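Local coordinates for protein Two-component sensor histidine kinase (Nostoc sp., PDB 6OZB) that binds a phycoerythrobilin chromophore in its GAF domain and probably senses light as a cyanobacterial phytochrome histidine kinase, at residues L95-V107 with V148-L162. The protein carries 1 engineered substitution. Numbering follows the deposited sequence.
Sequences LLVKSKVRSIVDV and VKSSVVAPIFCQDEL. With PEB (phycoerythrobilin), chain F.
The carbonyl oxygen of V153 is gripped from two sources: S103 N donates to it at 3.0 Å, and a water bonded also to V101 O donates a second hydrogen bond, while R102 CA adds a longer C-H contact. V153 N returns a bond to S103 O, and V105 pairs with S151 in the same reciprocal way, joining strands 102-106 and 150-158 in antiparallel register. V107 N extends the pairing to K149 O.

S103, V105, S151 and V153 share the face turned to phycoerythrobilin. Small or beta-branched residues suit it, letting a propionate come close: its O1C lies 3.3 Å from S103 CB, and its O2C accepts a hydrogen bond, 2.6 Å, from a water that accepts from S151 OG and donates to S103 O. On the other face I104 meets V152.

Beyond the paired part of strand 150-158, K100 lies across the F157 ring. With chi2 and chi3 extended, its methylenes run over one face, CE 3.9 Å from the centroid; a bend at chi4 (22°) keeps NZ above the ring as a cation-pi partner at 4.4 Å. L162 CD1 rests on the opposite face, near the rim, and L96 O meets the edge in plane, 3.2 Å from CZ. Replacing F157 by alanine would probably deprive the K100 ammonium of its aromatic partner and open a gap beside L162. L96 CD2 packs on P155 CB, and L96 CB and V97 CG2 meet L162 CD2.

Helix 90-99 is thus fastened to a central antiparallel sheet whose one face lines the bilin pocket, the arrangement of a phytochrome GAF domain.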
ATOM      1  N   LEU C  95      13.838 -11.643   5.062  1.00 27.00           N
ATOM      2  CA  LEU C  95      13.662 -10.189   5.077  1.00 32.59           C
ATOM      3  C   LEU C  95      14.311  -9.568   6.283  1.00 31.51           C
ATOM      4  O   LEU C  95      14.879  -8.478   6.192  1.00 31.29           O
ATOM      5  CB  LEU C  95      12.192  -9.789   5.059  1.00 34.42           C
ATOM      6  CG  LEU C  95      11.441 -10.044   3.764  1.00 34.85           C
ATOM      7  CD1 LEU C  95      10.012  -9.551   3.893  1.00 38.40           C
ATOM      8  CD2 LEU C  95      12.167  -9.366   2.620  1.00 36.23           C
ATOM      9  N   LEU C  96      14.192 -10.246   7.418  1.00 26.11           N
ATOM     10  CA  LEU C  96      14.833  -9.794   8.647  1.00 26.98           C
ATOM     11  C   LEU C  96      16.358  -9.777   8.472  1.00 35.40           C
ATOM     12  O   LEU C  96      17.005  -8.770   8.742  1.00 33.19           O
ATOM     13  CB  LEU C  96      14.402 -10.685   9.826  1.00 21.26           C
ATOM     14  CG  LEU C  96      12.948 -10.544  10.280  1.00 24.68           C
ATOM     15  CD1 LEU C  96      12.557 -11.671  11.188  1.00 28.35           C
ATOM     16  CD2 LEU C  96      12.761  -9.231  10.993  1.00 23.47           C
ATOM     17  N   VAL C  97      16.920 -10.884   7.989  1.00 36.53           N
ATOM     18  CA  VAL C  97      18.385 -11.057   7.911  1.00 37.18           C
ATOM     19  C   VAL C  97      19.033 -10.171   6.847  1.00 35.03           C
ATOM     20  O   VAL C  97      20.044  -9.535   7.112  1.00 42.14           O
ATOM     21  CB  VAL C  97      18.764 -12.528   7.630  1.00 36.98           C
ATOM     22  CG1 VAL C  97      20.260 -12.663   7.301  1.00 42.11           C
ATOM     23  CG2 VAL C  97      18.387 -13.405   8.815  1.00 36.37           C
ATOM     24  N   LYS C  98      18.454 -10.160   5.645  1.00 38.97           N
ATOM     25  CA  LYS C  98      19.033  -9.472   4.486  1.00 46.72           C
ATOM     26  C   LYS C  98      18.626  -8.005   4.346  1.00 42.66           C
ATOM     27  O   LYS C  98      19.426  -7.189   3.913  1.00 40.65           O
ATOM     28  CB  LYS C  98      18.656 -10.230   3.203  1.00 72.03           C
ATOM     29  CG  LYS C  98      19.246 -11.634   3.116  1.00 96.15           C
ATOM     30  CD  LYS C  98      20.764 -11.569   2.937  1.00111.62           C
ATOM     31  CE  LYS C  98      21.396 -12.940   2.772  1.00117.55           C
ATOM     32  NZ  LYS C  98      21.309 -13.725   4.032  1.00119.07           N
ATOM     33  N   SER C  99      17.396  -7.655   4.708  1.00 32.22           N
ATOM     34  CA  SER C  99      16.957  -6.267   4.573  1.00 34.23           C
ATOM     35  C   SER C  99      16.802  -5.548   5.912  1.00 33.73           C
ATOM     36  O   SER C  99      16.538  -4.348   5.933  1.00 29.85           O
ATOM     37  CB  SER C  99      15.648  -6.202   3.799  1.00 41.85           C
ATOM     38  OG  SER C  99      15.837  -6.714   2.494  1.00 51.63           O
ATOM     39  N   LYS C 100      16.974  -6.273   7.018  1.00 28.18           N
ATOM     40  CA  LYS C 100      16.761  -5.711   8.331  1.00 29.70           C
ATOM     41  C   LYS C 100      15.411  -4.993   8.391  1.00 29.26           C
ATOM     42  O   LYS C 100      15.289  -3.895   8.928  1.00 23.84           O
ATOM     43  CB  LYS C 100      17.912  -4.763   8.694  1.00 29.90           C
ATOM     44  CG  LYS C 100      19.275  -5.423   8.551  1.00 33.10           C
ATOM     45  CD  LYS C 100      20.319  -4.711   9.392  1.00 55.84           C
ATOM     46  CE  LYS C 100      21.679  -5.431   9.368  1.00 67.97           C
ATOM     47  NZ  LYS C 100      21.850  -6.307   8.176  1.00 68.95           N
ATOM     48  N   VAL C 101      14.398  -5.630   7.824  1.00 21.70           N
ATOM     49  CA  VAL C 101      13.088  -5.033   7.728  1.00 21.76           C
ATOM     50  C   VAL C 101      12.448  -4.766   9.111  1.00 20.85           C
ATOM     51  O   VAL C 101      12.600  -5.561  10.044  1.00 18.72           O
ATOM     52  CB  VAL C 101      12.170  -5.945   6.869  1.00 33.13           C
ATOM     53  CG1 VAL C 101      11.665  -7.130   7.675  1.00 34.50           C
ATOM     54  CG2 VAL C 101      11.023  -5.166   6.327  1.00 35.99           C
ATOM     55  N   ARG C 102      11.760  -3.629   9.217  1.00 17.56           N
ATOM     56  CA  ARG C 102      10.878  -3.302  10.333  1.00 17.41           C
ATOM     57  C   ARG C 102       9.470  -3.505   9.803  1.00 16.71           C
ATOM     58  O   ARG C 102       9.193  -3.133   8.670  1.00 18.18           O
ATOM     59  CB  ARG C 102      11.099  -1.878  10.825  1.00 20.35           C
ATOM     60  CG  ARG C 102      12.527  -1.617  11.391  1.00 23.62           C
ATOM     61  CD  ARG C 102      13.551  -1.339  10.314  1.00 24.96           C
ATOM     62  NE  ARG C 102      13.182  -0.219   9.459  1.00 25.67           N
ATOM     63  CZ  ARG C 102      13.423   1.060   9.735  1.00 31.72           C
ATOM     64  NH1 ARG C 102      14.009   1.421  10.877  1.00 29.33           N
ATOM     65  NH2 ARG C 102      13.031   1.983   8.887  1.00 33.36           N
ATOM     66  N   SER C 103       8.594  -4.108  10.603  1.00 16.20           N
ATOM     67  CA  SER C 103       7.268  -4.498  10.126  1.00 19.16           C
ATOM     68  C   SER C 103       6.160  -4.008  11.032  1.00 16.44           C
ATOM     69  O   SER C 103       6.253  -4.162  12.239  1.00 18.55           O
ATOM     70  CB  SER C 103       7.160  -6.011  10.034  1.00 16.06           C
ATOM     71  OG  SER C 103       8.079  -6.575   9.123  1.00 21.68           O
ATOM     72  N   ILE C 104       5.118  -3.434  10.422  1.00 15.81           N
ATOM     73  CA  ILE C 104       3.914  -2.978  11.100  1.00 13.45           C
ATOM     74  C   ILE C 104       2.719  -3.781  10.592  1.00 12.26           C
ATOM     75  O   ILE C 104       2.378  -3.653   9.434  1.00 16.44           O
ATOM     76  CB  ILE C 104       3.641  -1.487  10.818  1.00 15.16           C
ATOM     77  CG1 ILE C 104       4.808  -0.598  11.265  1.00 17.40           C
ATOM     78  CG2 ILE C 104       2.321  -1.053  11.433  1.00 17.09           C
ATOM     79  CD1 ILE C 104       4.856   0.755  10.542  1.00 19.52           C
ATOM     80  N   VAL C 105       2.074  -4.574  11.452  1.00 13.08           N
ATOM     81  CA  VAL C 105       0.875  -5.313  11.062  1.00 14.41           C
ATOM     82  C   VAL C 105      -0.337  -4.581  11.585  1.00 15.12           C
ATOM     83  O   VAL C 105      -0.420  -4.271  12.762  1.00 13.94           O
ATOM     84  CB  VAL C 105       0.882  -6.779  11.585  1.00 15.03           C
ATOM     85  CG1 VAL C 105      -0.357  -7.507  11.148  1.00 18.47           C
ATOM     86  CG2 VAL C 105       2.112  -7.504  11.069  1.00 20.15           C
ATOM     87  N   ASP C 106      -1.284  -4.325  10.682  1.00 15.19           N
ATOM     88  CA  ASP C 106      -2.528  -3.670  11.000  1.00 15.70           C
ATOM     89  C   ASP C 106      -3.643  -4.679  10.753  1.00 16.29           C
ATOM     90  O   ASP C 106      -4.059  -4.930   9.612  1.00 16.32           O
ATOM     91  CB  ASP C 106      -2.680  -2.416  10.159  1.00 15.47           C
ATOM     92  CG  ASP C 106      -3.874  -1.586  10.570  1.00 22.55           C
ATOM     93  OD1 ASP C 106      -3.717  -0.731  11.471  1.00 28.05           O
ATOM     94  OD2 ASP C 106      -4.955  -1.774   9.967  1.00 20.05           O
ATOM     95  N   VAL C 107      -4.099  -5.296  11.827  1.00 15.68           N
ATOM     96  CA  VAL C 107      -5.065  -6.379  11.699  1.00 16.83           C
ATOM     97  C   VAL C 107      -6.364  -5.926  11.052  1.00 18.37           C
ATOM     98  O   VAL C 107      -6.927  -6.645  10.204  1.00 17.42           O
ATOM     99  CB  VAL C 107      -5.330  -7.008  13.085  1.00 17.49           C
ATOM    100  CG1 VAL C 107      -6.452  -7.995  13.031  1.00 24.54           C
ATOM    101  CG2 VAL C 107      -4.054  -7.706  13.592  1.00 21.10           C
ATOM    102  N   VAL C 148      -4.245  -9.318  19.850  1.00 20.79           N
ATOM    103  CA  VAL C 148      -3.404  -8.215  19.354  1.00 13.94           C
ATOM    104  C   VAL C 148      -4.002  -7.658  18.049  1.00 17.92           C
ATOM    105  O   VAL C 148      -4.253  -8.415  17.124  1.00 18.95           O
ATOM    106  CB  VAL C 148      -1.998  -8.689  19.105  1.00 13.84           C
ATOM    107  CG1 VAL C 148      -1.169  -7.615  18.442  1.00 16.11           C
ATOM    108  CG2 VAL C 148      -1.359  -9.123  20.417  1.00 17.23           C
ATOM    109  N   LYS C 149      -4.211  -6.344  17.988  1.00 15.93           N
ATOM    110  CA  LYS C 149      -4.682  -5.662  16.780  1.00 13.38           C
ATOM    111  C   LYS C 149      -3.584  -4.897  16.053  1.00 13.99           C
ATOM    112  O   LYS C 149      -3.722  -4.572  14.860  1.00 18.10           O
ATOM    113  CB  LYS C 149      -5.830  -4.704  17.149  1.00 14.65           C
ATOM    114  CG  LYS C 149      -7.119  -5.473  17.472  1.00 24.38           C
ATOM    115  CD  LYS C 149      -8.301  -4.582  17.745  1.00 35.70           C
ATOM    116  CE  LYS C 149      -9.517  -5.415  18.120  1.00 52.39           C
ATOM    117  NZ  LYS C 149     -10.659  -4.532  18.463  1.00 66.88           N
ATOM    118  N   SER C 150      -2.479  -4.635  16.754  1.00 15.23           N
ATOM    119  CA  SER C 150      -1.338  -3.925  16.199  1.00 13.41           C
ATOM    120  C   SER C 150      -0.059  -4.565  16.661  1.00 13.61           C
ATOM    121  O   SER C 150       0.148  -4.695  17.876  1.00 16.79           O
ATOM    122  CB  SER C 150      -1.341  -2.458  16.668  1.00 18.76           C
ATOM    123  OG  SER C 150      -0.110  -1.799  16.399  1.00 18.68           O
ATOM    124  N   SER C 151       0.825  -4.883  15.716  1.00 12.65           N
ATOM    125  CA  SER C 151       2.137  -5.429  16.045  1.00 14.03           C
ATOM    126  C   SER C 151       3.209  -4.620  15.325  1.00 15.67           C
ATOM    127  O   SER C 151       3.037  -4.270  14.157  1.00 14.67           O
ATOM    128  CB  SER C 151       2.218  -6.887  15.642  1.00 15.92           C
ATOM    129  OG  SER C 151       3.510  -7.405  15.851  1.00 19.06           O
ATOM    130  N   VAL C 152       4.306  -4.317  16.015  1.00 13.82           N
ATOM    131  CA  VAL C 152       5.447  -3.641  15.391  1.00 13.01           C
ATOM    132  C   VAL C 152       6.698  -4.377  15.818  1.00 16.59           C
ATOM    133  O   VAL C 152       6.898  -4.601  17.023  1.00 16.59           O
ATOM    134  CB  VAL C 152       5.564  -2.159  15.791  1.00 11.95           C
ATOM    135  CG1 VAL C 152       6.727  -1.485  15.040  1.00 20.27           C
ATOM    136  CG2 VAL C 152       4.292  -1.406  15.496  1.00 14.18           C
ATOM    137  N   VAL C 153       7.515  -4.772  14.841  1.00 13.40           N
ATOM    138  CA  VAL C 153       8.727  -5.560  15.106  1.00 11.19           C
ATOM    139  C   VAL C 153       9.945  -4.937  14.444  1.00 16.28           C
ATOM    140  O   VAL C 153       9.904  -4.570  13.286  1.00 16.12           O
ATOM    141  CB  VAL C 153       8.550  -6.988  14.597  1.00 19.30           C
ATOM    142  CG1 VAL C 153       9.825  -7.796  14.729  1.00 18.10           C
ATOM    143  CG2 VAL C 153       7.414  -7.671  15.374  1.00 21.94           C
ATOM    144  N   ALA C 154      11.028  -4.813  15.206  1.00 14.39           N
ATOM    145  CA  ALA C 154      12.321  -4.429  14.654  1.00 15.29           C
ATOM    146  C   ALA C 154      13.384  -5.432  15.105  1.00 13.83           C
ATOM    147  O   ALA C 154      13.438  -5.775  16.296  1.00 16.23           O
ATOM    148  CB  ALA C 154      12.705  -3.038  15.103  1.00 19.53           C
ATOM    149  N   PRO C 155      14.219  -5.897  14.179  1.00 15.80           N
ATOM    150  CA  PRO C 155      15.242  -6.888  14.512  1.00 14.91           C
ATOM    151  C   PRO C 155      16.392  -6.288  15.278  1.00 19.29           C
ATOM    152  O   PRO C 155      16.724  -5.122  15.084  1.00 20.21           O
ATOM    153  CB  PRO C 155      15.707  -7.395  13.148  1.00 19.64           C
ATOM    154  CG  PRO C 155      15.462  -6.272  12.236  1.00 26.10           C
ATOM    155  CD  PRO C 155      14.223  -5.588  12.734  1.00 21.57           C
ATOM    156  N   ILE C 156      16.999  -7.122  16.111  1.00 18.20           N
ATOM    157  CA  ILE C 156      18.207  -6.796  16.857  1.00 16.66           C
ATOM    158  C   ILE C 156      19.343  -7.645  16.308  1.00 20.54           C
ATOM    159  O   ILE C 156      19.241  -8.891  16.231  1.00 17.82           O
ATOM    160  CB  ILE C 156      18.015  -7.080  18.347  1.00 16.99           C
ATOM    161  CG1 ILE C 156      16.797  -6.338  18.905  1.00 16.30           C
ATOM    162  CG2 ILE C 156      19.259  -6.741  19.162  1.00 16.60           C
ATOM    163  CD1 ILE C 156      16.345  -6.878  20.261  1.00 19.27           C
ATOM    164  N   PHE C 157      20.448  -6.994  15.955  1.00 20.13           N
ATOM    165  CA  PHE C 157      21.604  -7.692  15.406  1.00 22.13           C
ATOM    166  C   PHE C 157      22.767  -7.603  16.374  1.00 35.27           C
ATOM    167  O   PHE C 157      22.857  -6.676  17.173  1.00 38.76           O
ATOM    168  CB  PHE C 157      22.002  -7.128  14.045  1.00 26.35           C
ATOM    169  CG  PHE C 157      21.080  -7.535  12.932  1.00 24.47           C
ATOM    170  CD1 PHE C 157      19.924  -6.840  12.689  1.00 27.92           C
ATOM    171  CD2 PHE C 157      21.357  -8.641  12.150  1.00 27.46           C
ATOM    172  CE1 PHE C 157      19.070  -7.230  11.692  1.00 24.85           C
ATOM    173  CE2 PHE C 157      20.503  -9.024  11.140  1.00 28.97           C
ATOM    174  CZ  PHE C 157      19.356  -8.321  10.921  1.00 32.12           C
ATOM    175  N   CYS C 158      23.648  -8.586  16.316  1.00 32.26           N
ATOM    176  CA  CYS C 158      24.930  -8.469  16.987  1.00 33.88           C
ATOM    177  C   CYS C 158      25.950  -8.730  15.908  1.00 37.84           C
ATOM    178  O   CYS C 158      26.058  -9.845  15.400  1.00 33.62           O
ATOM    179  CB  CYS C 158      25.053  -9.437  18.166  1.00 32.13           C
ATOM    180  SG  CYS C 158      26.679  -9.282  19.019  1.00 47.40           S
ATOM    181  N   GLN C 159      26.672  -7.674  15.540  1.00 44.26           N
ATOM    182  CA  GLN C 159      27.488  -7.683  14.335  1.00 50.57           C
ATOM    183  C   GLN C 159      26.593  -8.069  13.147  1.00 49.88           C
ATOM    184  O   GLN C 159      25.644  -7.339  12.847  1.00 47.31           O
ATOM    185  CB  GLN C 159      28.685  -8.608  14.525  1.00 60.88           C
ATOM    186  CG  GLN C 159      29.510  -8.183  15.746  1.00 67.43           C
ATOM    187  CD  GLN C 159      30.827  -8.918  15.885  1.00 70.69           C
ATOM    188  OE1 GLN C 159      30.870 -10.145  15.900  1.00 67.13           O
ATOM    189  NE2 GLN C 159      31.911  -8.165  15.996  1.00 79.03           N
ATOM    190  N   ASP C 160      26.837  -9.205  12.495  1.00 39.83           N
ATOM    191  CA  ASP C 160      26.020  -9.569  11.332  1.00 52.84           C
ATOM    192  C   ASP C 160      24.983 -10.657  11.631  1.00 42.72           C
ATOM    193  O   ASP C 160      24.287 -11.116  10.730  1.00 48.09           O
ATOM    194  CB  ASP C 160      26.923 -10.009  10.178  1.00 74.86           C
ATOM    195  CG  ASP C 160      27.783 -11.197  10.533  1.00 88.25           C
ATOM    196  OD1 ASP C 160      28.406 -11.162  11.613  1.00 90.81           O
ATOM    197  OD2 ASP C 160      27.854 -12.155   9.731  1.00 93.52           O
ATOM    198  N   GLU C 161      24.840 -11.029  12.896  1.00 37.62           N
ATOM    199  CA  GLU C 161      23.957 -12.128  13.262  1.00 40.25           C
ATOM    200  C   GLU C 161      22.627 -11.592  13.769  1.00 23.44           C
ATOM    201  O   GLU C 161      22.589 -10.658  14.566  1.00 25.33           O
ATOM    202  CB  GLU C 161      24.589 -12.998  14.348  1.00 68.56           C
ATOM    203  CG  GLU C 161      25.916 -13.651  13.957  1.00 95.06           C
ATOM    204  CD  GLU C 161      25.768 -14.746  12.913  1.00110.07           C
ATOM    205  OE1 GLU C 161      24.728 -15.439  12.913  1.00115.26           O
ATOM    206  OE2 GLU C 161      26.705 -14.921  12.100  1.00111.33           O
ATOM    207  N   LEU C 162      21.542 -12.175  13.283  1.00 24.31           N
ATOM    208  CA  LEU C 162      20.220 -11.848  13.803  1.00 27.61           C
ATOM    209  C   LEU C 162      20.105 -12.413  15.209  1.00 28.41           C
ATOM    210  O   LEU C 162      19.970 -13.614  15.394  1.00 31.76           O
ATOM    211  CB  LEU C 162      19.120 -12.411  12.904  1.00 24.06           C
ATOM    212  CG  LEU C 162      17.688 -12.184  13.364  1.00 22.64           C
ATOM    213  CD1 LEU C 162      17.374 -10.681  13.504  1.00 22.46           C
ATOM    214  CD2 LEU C 162      16.708 -12.862  12.437  1.00 31.50           C
TER
HETATM  215  CHC PEB F 900       6.240 -14.292  15.127  1.00 20.30           C
HETATM  216  NC  PEB F 900       5.698 -14.180  12.659  1.00 21.58           N
HETATM  217  C1C PEB F 900       5.992 -13.429  11.563  1.00 20.45           C
HETATM  218  C2C PEB F 900       6.832 -12.402  11.914  1.00 22.80           C
HETATM  219  C3C PEB F 900       7.082 -12.510  13.265  1.00 21.96           C
HETATM  220  C4C PEB F 900       6.363 -13.636  13.722  1.00 16.88           C
HETATM  221  CMC PEB F 900       8.004 -11.540  13.982  1.00 26.08           C
HETATM  222  CAC PEB F 900       7.361 -11.345  10.887  1.00 15.89           C
HETATM  223  CBC PEB F 900       6.277 -10.340  10.536  1.00 21.89           C
HETATM  224  CGC PEB F 900       6.179  -9.331  11.651  1.00 28.33           C
HETATM  225  O1C PEB F 900       7.211  -8.666  11.954  1.00 24.48           O
HETATM  226  O2C PEB F 900       5.087  -9.140  12.265  1.00 21.85           O
HETATM  227  ND  PEB F 900       5.783 -12.262  16.383  1.00 28.29           N
HETATM  228  C1D PEB F 900       6.729 -13.438  16.190  1.00 27.37           C
HETATM  229  C2D PEB F 900       6.635 -14.145  17.459  1.00 25.39           C
HETATM  230  C3D PEB F 900       5.743 -13.537  18.316  1.00 28.86           C
HETATM  231  C4D PEB F 900       5.192 -12.363  17.746  1.00 33.05           C
HETATM  232  CMD PEB F 900       7.368 -15.486  17.731  1.00 28.57           C
HETATM  233  CAD PEB F 900       5.328 -14.129  19.675  1.00 48.75           C
HETATM  234  CBD PEB F 900       5.218 -13.291  20.752  1.00 56.99           C
HETATM  235  OD  PEB F 900       4.401 -11.573  18.240  1.00 29.20           O
HETATM  236  NA  PEB F 900       3.010 -18.343  11.733  1.00 24.13           N
HETATM  237  C1A PEB F 900       2.576 -19.343  12.646  1.00 30.03           C
HETATM  238  C2A PEB F 900       2.225 -20.595  11.885  1.00 25.55           C
HETATM  239  C3A PEB F 900       2.495 -20.318  10.415  1.00 25.94           C
HETATM  240  C4A PEB F 900       2.995 -18.860  10.381  1.00 25.41           C
HETATM  241  CMA PEB F 900       2.989 -21.848  12.416  1.00 28.90           C
HETATM  242  CBA PEB F 900       0.696 -21.855   9.408  1.00 26.91           C
HETATM  243  OA  PEB F 900       2.528 -19.188  13.855  1.00 28.26           O
HETATM  244  CHA PEB F 900       3.255 -18.204   9.214  1.00 19.65           C
HETATM  245  CAA PEB F 900       1.332 -20.452   9.427  1.00 23.54           C
HETATM  246  NB  PEB F 900       4.430 -15.989  10.235  1.00 17.61           N
HETATM  247  C1B PEB F 900       3.823 -16.788   9.163  1.00 19.17           C
HETATM  248  C2B PEB F 900       3.830 -16.061   7.916  1.00 17.53           C
HETATM  249  C3B PEB F 900       4.431 -14.789   8.182  1.00 17.51           C
HETATM  250  C4B PEB F 900       4.831 -14.708   9.631  1.00 21.89           C
HETATM  251  CHB PEB F 900       5.453 -13.595  10.140  1.00 18.16           C
HETATM  252  CMB PEB F 900       3.303 -16.573   6.614  1.00 20.81           C
HETATM  253  CAB PEB F 900       4.647 -13.678   7.175  1.00 17.13           C
HETATM  254  CBB PEB F 900       3.518 -12.678   7.301  1.00 17.57           C
HETATM  255  CGB PEB F 900       3.725 -11.697   6.145  1.00 22.39           C
HETATM  256  O1B PEB F 900       4.765 -10.974   6.158  1.00 27.88           O
HETATM  257  O2B PEB F 900       2.897 -11.648   5.203  1.00 17.11           O
HETATM  258  O   HOH W   1      10.772  -6.783  11.413  1.00 29.55           O
HETATM  259  O   HOH W   2       4.760  -6.807  13.322  1.00 17.79           O
HETATM  260  O   HOH W   3      -0.477  -1.711  13.648  1.00 22.20           O